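Local coordinates for Agap007691-pb (Anopheles gambiae, PDB 5C98), which belongs to the serpin family and probably inhibits serine proteases, though its actual role is unknown, at residues L240-Y245 / M355-R360. Numbering follows the deposited sequence.
Sequences LVLLPY and MFLIRR
Leu240 and Leu357 face each other as a hydrogen-bonded antiparallel pair, with Leu240 N to Leu357 O at 2.8 Å and Leu357 N to Leu240 O at 2.9 Å. Two residues along, Leu242 and Met355 repeat the pattern, and there the bond from Leu242 N to Met355 O is almost straight, 177° at the hydrogen. Between these pairs lies the non-hydrogen-bonded pair Val241 and Phe356, where CA of Phe356 comes within 3.1 Å of Leu240 O as a CA-H...O contact. Leu240, Leu242, Met355 and Leu357 share one face of the sheet. Leu242 CD1 is the hub of this apolar patch: it meets Leu357 CD1 at 4.0 Å, the two side chains passing at a slant, and Met355 SD at 4.2 Å. The methionine runs alongside Leu242 in the same direction, its chain fully extended, which carries its end away toward helix 250-256, onto Leu250 and Val254. In one of its two modelled conformers, Leu240 turns its CG anti to the backbone N (chi1 -163°), which lays CD2 over the centre of one face of the Arg359 guanidinium, 4.2 Å above its plane. Arg359, bent at chi3 (-60°), folds back to receive that methyl while NH2 forms salt bridges with Asp228 and Asp266, so the buried charge is paired, the acids gripping the NH2 corner and the methyl covering a face. On the other face the side chains of Val241 and Phe356 do not meet; the phenyl leads away from strand 240-244. Beyond the pair, strands 224-230 and 366-372 bond to the outer backbone edges of 240-244 and 355-360, respectively. The arrangement is two central neighbours of a four-strand antiparallel run, consistent with the B-sheet core of the serpin fold.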
# COMPACT_ATOMS: atom_id res chain seq x y z
N LEU A 240 -0.80 13.24 2.71
CA LEU A 240 -1.86 14.13 2.28
C LEU A 240 -3.18 13.58 2.80
O LEU A 240 -3.49 12.41 2.61
CB LEU A 240 -1.85 14.19 0.75
CG LEU A 240 -2.59 15.33 0.05
CD1 LEU A 240 -1.94 16.66 0.32
CD2 LEU A 240 -2.67 15.05 -1.44
N VAL A 241 -3.94 14.44 3.47
CA VAL A 241 -5.22 14.05 4.03
C VAL A 241 -6.29 14.84 3.31
O VAL A 241 -6.23 16.07 3.25
CB VAL A 241 -5.31 14.30 5.54
CG1 VAL A 241 -6.64 13.81 6.08
CG2 VAL A 241 -4.16 13.62 6.26
N LEU A 242 -7.26 14.13 2.75
CA LEU A 242 -8.38 14.72 2.02
C LEU A 242 -9.63 14.53 2.85
O LEU A 242 -10.08 13.39 3.05
CB LEU A 242 -8.54 14.08 0.65
CG LEU A 242 -7.29 13.96 -0.22
CD1 LEU A 242 -7.67 13.41 -1.60
CD2 LEU A 242 -6.57 15.26 -0.34
N LEU A 243 -10.21 15.63 3.31
CA LEU A 243 -11.38 15.61 4.18
C LEU A 243 -12.56 16.18 3.41
O LEU A 243 -12.58 17.39 3.13
CB LEU A 243 -11.09 16.45 5.42
CG LEU A 243 -12.22 16.61 6.42
CD1 LEU A 243 -12.56 15.30 7.10
CD2 LEU A 243 -11.84 17.66 7.49
N PRO A 244 -13.54 15.38 3.05
CA PRO A 244 -14.67 15.89 2.28
C PRO A 244 -15.36 17.04 2.97
O PRO A 244 -15.49 17.06 4.20
CB PRO A 244 -15.60 14.68 2.15
CG PRO A 244 -14.69 13.48 2.29
CD PRO A 244 -13.63 13.92 3.28
N TYR A 245 -15.83 18.00 2.19
CA TYR A 245 -16.67 19.04 2.76
C TYR A 245 -17.92 18.40 3.36
O TYR A 245 -18.34 17.31 2.97
CB TYR A 245 -17.15 19.98 1.65
CG TYR A 245 -16.08 20.85 1.00
CD1 TYR A 245 -14.86 21.07 1.61
CD2 TYR A 245 -16.34 21.50 -0.18
CE1 TYR A 245 -13.90 21.88 1.03
CE2 TYR A 245 -15.41 22.31 -0.77
CZ TYR A 245 -14.20 22.51 -0.16
OH TYR A 245 -13.24 23.33 -0.75
N MET A 355 -9.66 10.28 3.31
CA MET A 355 -8.69 9.54 2.52
C MET A 355 -7.30 10.09 2.81
O MET A 355 -7.12 11.28 3.10
CB MET A 355 -9.01 9.71 1.02
CG MET A 355 -8.01 9.11 0.05
SD MET A 355 -8.66 9.37 -1.63
CE MET A 355 -7.35 8.60 -2.58
N PHE A 356 -6.30 9.21 2.74
CA PHE A 356 -4.92 9.63 2.92
C PHE A 356 -4.05 9.07 1.81
O PHE A 356 -4.32 8.00 1.25
CB PHE A 356 -4.38 9.24 4.31
CG PHE A 356 -4.38 7.78 4.58
CD1 PHE A 356 -3.35 6.97 4.14
CD2 PHE A 356 -5.41 7.21 5.31
CE1 PHE A 356 -3.37 5.59 4.41
CE2 PHE A 356 -5.43 5.86 5.59
CZ PHE A 356 -4.42 5.05 5.14
N LEU A 357 -2.99 9.79 1.47
CA LEU A 357 -2.00 9.38 0.48
C LEU A 357 -0.62 9.62 1.07
O LEU A 357 -0.31 10.75 1.46
CB LEU A 357 -2.13 10.16 -0.83
CG LEU A 357 -3.50 10.05 -1.49
CD1 LEU A 357 -4.42 11.18 -1.00
CD2 LEU A 357 -3.36 10.11 -2.96
N ILE A 358 0.19 8.57 1.15
CA ILE A 358 1.56 8.71 1.61
C ILE A 358 2.43 8.91 0.39
O ILE A 358 2.45 8.04 -0.51
CB ILE A 358 2.02 7.46 2.38
CG1 ILE A 358 1.02 7.10 3.47
CG2 ILE A 358 3.46 7.63 2.90
CD1 ILE A 358 0.86 8.20 4.55
N ARG A 359 3.14 10.03 0.34
CA ARG A 359 3.89 10.43 -0.84
C ARG A 359 5.34 10.71 -0.51
O ARG A 359 5.68 11.11 0.61
CB ARG A 359 3.29 11.65 -1.53
CG ARG A 359 1.83 11.54 -1.88
CD ARG A 359 1.31 12.69 -2.74
NE ARG A 359 1.46 13.98 -2.08
CZ ARG A 359 1.38 15.15 -2.72
NH1 ARG A 359 1.20 15.19 -4.04
NH2 ARG A 359 1.51 16.29 -2.04
N ARG A 360 6.22 10.42 -1.46
CA ARG A 360 7.60 10.89 -1.40
C ARG A 360 7.57 12.37 -1.74
O ARG A 360 7.04 12.76 -2.79
CB ARG A 360 8.43 10.06 -2.38
CG ARG A 360 9.92 10.34 -2.35
CD ARG A 360 10.66 9.61 -3.45
NE ARG A 360 12.09 9.89 -3.33
CZ ARG A 360 12.97 9.85 -4.33
NH1 ARG A 360 12.59 9.54 -5.56
NH2 ARG A 360 14.25 10.13 -4.08